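Local coordinates for Mgp-operon protein 3 (PDB 6RJ1), which is an extracellular adhesion protein of Mycoplasma pneumoniae, also known as P40/P90, that probably works together with adhesin P1 in attachment to host cells, at residues Gly666-Asp671 with Val758-Leu763; Ser657-Tyr662 with Asn773-Phe778. One frame throughout, in Å; residues are numbered along the deposited sequence.

Contact 1: Gly666-Asp671 with Val758-Leu763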
# COMPACT_ATOMS: atom_id res chain seq x y z
N GLY A 666 7.90 4.13 22.14
CA GLY A 666 7.73 5.52 21.78
C GLY A 666 8.33 5.89 20.44
O GLY A 666 7.73 6.67 19.69
N VAL A 667 9.51 5.34 20.10
CA VAL A 667 10.22 5.64 18.85
C VAL A 667 9.35 5.29 17.62
O VAL A 667 9.23 6.13 16.72
CB VAL A 667 11.65 5.04 18.80
CG1 VAL A 667 11.65 3.52 18.76
CG2 VAL A 667 12.45 5.62 17.64
N THR A 668 8.69 4.13 17.62
CA THR A 668 7.81 3.67 16.54
C THR A 668 6.59 4.59 16.40
O THR A 668 6.16 4.88 15.27
CB THR A 668 7.46 2.20 16.73
OG1 THR A 668 7.02 2.03 18.07
CG2 THR A 668 8.65 1.27 16.49
N VAL A 669 6.06 5.10 17.53
CA VAL A 669 4.94 6.05 17.59
C VAL A 669 5.41 7.38 16.96
O VAL A 669 4.72 7.93 16.11
CB VAL A 669 4.42 6.24 19.05
CG1 VAL A 669 3.43 7.39 19.15
CG2 VAL A 669 3.81 4.96 19.58
N PHE A 670 6.60 7.85 17.35
CA PHE A 670 7.20 9.08 16.84
C PHE A 670 7.48 9.02 15.33
O PHE A 670 7.26 9.99 14.62
CB PHE A 670 8.47 9.41 17.64
CG PHE A 670 8.22 10.29 18.84
CD1 PHE A 670 7.44 9.85 19.91
CD2 PHE A 670 8.73 11.58 18.90
CE1 PHE A 670 7.18 10.68 21.00
CE2 PHE A 670 8.47 12.41 20.00
CZ PHE A 670 7.70 11.95 21.04
N ASP A 671 7.91 7.86 14.86
CA ASP A 671 8.21 7.60 13.45
C ASP A 671 6.97 7.52 12.59
O ASP A 671 7.01 7.90 11.43
CB ASP A 671 9.01 6.29 13.33
CG ASP A 671 10.46 6.35 13.78
OD1 ASP A 671 10.83 7.29 14.52
OD2 ASP A 671 11.23 5.45 13.40
N VAL A 758 4.46 7.12 26.05
CA VAL A 758 3.42 6.65 25.13
C VAL A 758 4.02 5.71 24.10
O VAL A 758 4.92 6.08 23.35
CB VAL A 758 2.55 7.78 24.49
CG1 VAL A 758 1.55 7.21 23.47
CG2 VAL A 758 1.82 8.60 25.55
N LYS A 759 3.51 4.47 24.11
CA LYS A 759 3.84 3.41 23.17
C LYS A 759 2.61 3.15 22.28
O LYS A 759 1.63 3.89 22.38
CB LYS A 759 4.37 2.16 23.90
CG LYS A 759 3.68 1.79 25.21
CD LYS A 759 4.48 0.70 25.92
CE LYS A 759 3.89 0.28 27.24
NZ LYS A 759 2.64 -0.50 27.08
N ILE A 760 2.68 2.20 21.35
CA ILE A 760 1.59 1.89 20.42
C ILE A 760 0.31 1.46 21.17
O ILE A 760 -0.77 2.00 20.91
CB ILE A 760 2.00 0.87 19.32
CG1 ILE A 760 3.33 1.26 18.63
CG2 ILE A 760 0.89 0.68 18.29
CD1 ILE A 760 3.94 0.16 17.78
N SER A 761 0.45 0.52 22.11
CA SER A 761 -0.65 -0.01 22.90
C SER A 761 -1.37 1.05 23.73
O SER A 761 -2.57 0.90 23.97
CB SER A 761 -0.19 -1.18 23.77
OG SER A 761 0.89 -0.81 24.60
N THR A 762 -0.68 2.14 24.15
CA THR A 762 -1.30 3.20 24.97
C THR A 762 -1.82 4.38 24.11
O THR A 762 -2.56 5.22 24.63
CB THR A 762 -0.39 3.66 26.11
OG1 THR A 762 0.79 4.27 25.57
CG2 THR A 762 -0.02 2.52 27.05
N LEU A 763 -1.46 4.41 22.80
CA LEU A 763 -1.90 5.42 21.84
C LEU A 763 -3.41 5.28 21.61
O LEU A 763 -3.90 4.18 21.35
CB LEU A 763 -1.13 5.29 20.51
CG LEU A 763 -1.19 6.48 19.54
CD1 LEU A 763 -0.30 7.62 20.00
CD2 LEU A 763 -0.81 6.05 18.14
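Gly-666 and Lys-759 bring their backbones nearest, with CA atoms 4.6 Å apart, and three residues further along the helix Val-669 faces Ile-760 at a CA separation of 6.0 Å. The motif is the first turns of helix 666-673 lying against a type I beta turn, Ile-760 to Leu-763, in the loop before strand 779-786; the helix start belongs to the MgpC adhesin family region. No hydrogen bond links the two segments. At the start of the helix, Gly-666 CA lies 3.3 Å from Val-758 O, a CH...O contact (133° at the hydrogen).

Val-669 carries the apolar part. With CG1 anti to the backbone N (chi1 171°), its two methyls diverge along the loop: CG2 lies over the peptide link, 3.5 Å from Lys-759 C, while CG1 meets Leu-763 CD1 at 3.8 Å, the two side chains running antiparallel past one another. CG2 also touches Ile-760 CG1.

Lys-759 N donates to Thr-762 OG1 (3.1 Å, N-H...O angle 150°) and helps hold the loop, together with the turn-closing bond from Leu-763 N to Ile-760 O. Ser-761 OG accepts from Lys-759 NZ and is also hydrogen-bonded to Asp-664 OD2. Thr-668 OG1 hydrogen-bonds to Gly-663 O and Asp-665 O, both just before the helix, with one proton to serve the two; Ile-760 lies across Thr-668, its CD1 3.6 Å from that OG1.

Contact 2: Ser657-Tyr662 with Asn773-Phe778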
# COMPACT_ATOMS: atom_id res chain seq x y z
N SER A 657 1.05 -3.28 6.11
CA SER A 657 1.02 -1.84 6.38
C SER A 657 2.33 -1.11 5.97
O SER A 657 3.33 -1.80 5.71
CB SER A 657 0.76 -1.62 7.87
OG SER A 657 1.96 -1.69 8.62
N PRO A 658 2.40 0.25 5.99
CA PRO A 658 3.66 0.93 5.63
C PRO A 658 4.75 0.92 6.72
O PRO A 658 5.79 1.57 6.55
CB PRO A 658 3.20 2.36 5.28
CG PRO A 658 1.72 2.34 5.30
CD PRO A 658 1.35 1.26 6.24
N LEU A 659 4.53 0.16 7.83
CA LEU A 659 5.50 0.06 8.92
C LEU A 659 6.41 -1.16 8.85
O LEU A 659 5.93 -2.28 8.61
CB LEU A 659 4.84 0.11 10.30
CG LEU A 659 4.11 1.41 10.69
CD1 LEU A 659 3.84 1.43 12.16
CD2 LEU A 659 4.88 2.66 10.28
N ASN A 660 7.71 -0.95 9.12
CA ASN A 660 8.72 -2.02 9.19
C ASN A 660 8.70 -2.66 10.57
O ASN A 660 8.71 -3.88 10.68
CB ASN A 660 10.13 -1.49 8.88
CG ASN A 660 10.53 -1.60 7.44
OD1 ASN A 660 9.69 -1.66 6.53
ND2 ASN A 660 11.83 -1.64 7.19
N SER A 661 8.65 -1.82 11.63
CA SER A 661 8.62 -2.27 13.02
C SER A 661 7.27 -2.01 13.68
O SER A 661 6.68 -0.94 13.50
CB SER A 661 9.73 -1.61 13.83
OG SER A 661 9.72 -2.02 15.18
N TYR A 662 6.81 -3.00 14.47
CA TYR A 662 5.58 -2.95 15.24
C TYR A 662 5.91 -2.94 16.73
O TYR A 662 5.02 -3.18 17.55
CB TYR A 662 4.71 -4.16 14.91
CG TYR A 662 3.93 -4.04 13.62
CD1 TYR A 662 3.01 -3.02 13.42
CD2 TYR A 662 4.04 -5.02 12.63
CE1 TYR A 662 2.24 -2.95 12.26
CE2 TYR A 662 3.26 -4.97 11.48
CZ TYR A 662 2.36 -3.93 11.30
OH TYR A 662 1.61 -3.87 10.16
N ASN A 773 -7.56 2.64 13.95
CA ASN A 773 -6.17 2.96 14.28
C ASN A 773 -5.83 4.39 13.83
O ASN A 773 -6.45 4.91 12.90
CB ASN A 773 -5.20 1.94 13.65
CG ASN A 773 -4.78 2.27 12.24
OD1 ASN A 773 -3.78 2.96 12.02
ND2 ASN A 773 -5.53 1.81 11.26
N SER A 774 -4.81 5.00 14.47
CA SER A 774 -4.29 6.34 14.16
C SER A 774 -2.78 6.24 13.98
O SER A 774 -2.04 7.19 14.25
CB SER A 774 -4.62 7.31 15.29
OG SER A 774 -4.02 6.87 16.50
N LEU A 775 -2.32 5.06 13.51
CA LEU A 775 -0.93 4.68 13.39
C LEU A 775 -0.47 4.48 11.96
O LEU A 775 0.67 4.84 11.63
CB LEU A 775 -0.76 3.36 14.17
CG LEU A 775 0.49 3.04 15.01
CD1 LEU A 775 1.11 1.74 14.59
CD2 LEU A 775 1.50 4.17 15.05
N LEU A 776 -1.31 3.85 11.13
CA LEU A 776 -0.95 3.49 9.76
C LEU A 776 -1.51 4.41 8.72
O LEU A 776 -2.70 4.74 8.75
CB LEU A 776 -1.37 2.03 9.46
CG LEU A 776 -1.10 0.99 10.54
CD1 LEU A 776 -1.85 -0.28 10.27
CD2 LEU A 776 0.39 0.73 10.71
N ASN A 777 -0.65 4.83 7.78
CA ASN A 777 -1.08 5.68 6.69
C ASN A 777 -1.68 4.85 5.56
O ASN A 777 -1.40 3.66 5.43
CB ASN A 777 0.03 6.61 6.21
CG ASN A 777 -0.49 7.92 5.67
OD1 ASN A 777 -1.69 8.12 5.45
ND2 ASN A 777 0.39 8.86 5.43
N PHE A 778 -2.55 5.47 4.78
CA PHE A 778 -3.26 4.83 3.68
C PHE A 778 -3.37 5.82 2.53
O PHE A 778 -3.57 7.00 2.76
CB PHE A 778 -4.63 4.35 4.19
CG PHE A 778 -5.69 4.04 3.17
CD1 PHE A 778 -5.75 2.78 2.58
CD2 PHE A 778 -6.67 4.96 2.84
CE1 PHE A 778 -6.75 2.47 1.66
CE2 PHE A 778 -7.66 4.65 1.92
CZ PHE A 778 -7.70 3.41 1.33
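Leu-776 packs against Ser-657, Pro-658, Leu-659 and Tyr-662, and can be followed outward. Its CB, which already points toward the facing segment, lies 4.3 Å from Pro-658 CD. CG stands beside the backbone N, anti to the carbonyl carbon (chi1 -43°), and with chi2 at 165° this carries CD1 and CD2 to Ser-657. CD1 meets Ser-657 CB at 3.8 Å. CD2 is 3.6 Å from Ser-657 OG and also touches Leu-659 CG. It reaches the Tyr-662 ring at its edge, near the ring plane, 4.4 Å from CE1.

Two irregular loops thus pack through apolar atoms, each held in shape by a side-chain oxygen that accepts from its own backbone. On one side Ser-657 OG accepts from Leu-659 N, an ST turn, and donates to Tyr-662 OH, whose hydroxyl also bonds Glu-167. On the other, Asn-773 OD1 makes an Asx turn with Leu-775 N and an Asx motif with Leu-776 N; the latter bond is 2.8 Å long and nearly straight, with an N-H...O angle of 171°. The two bonds grip one carboxamide oxygen and fix the turn from which Leu-775 and Leu-776 project.

Leu-775 adds a second apolar point, lying nearly perpendicular to Leu-659 with the two CD1 atoms 3.7 Å apart. Pro-658 CG closes the other end at 3.4 Å from Asn-777 O, while Asn-777 ND2 donates to Leu-733 O.

In the fold
The centres of contact 1 and contact 2 are about 11 Å apart, and the two contacts touch directly. Their segments follow the chain in the order 657-662, 666-671, 758-763 and 773-778, so contact 2 brackets contact 1. Ile-760 CD1 is 3.5 Å from Tyr-662 O, and Ile-760 CG2 is 3.9 Å from Leu-775 CD1. Thr-668 CG2 meets Ser-661 OG, and Leu-763 CD2 meets Ser-774 OG, each at 3.7 Å. Contact 2 lies deeper, its centre about 10 Å from the chain centre against about 21 Å for contact 1. The chain from residue 657 through helix 666-673 thus packs twice against the loop between strands 723-732 and 779-786.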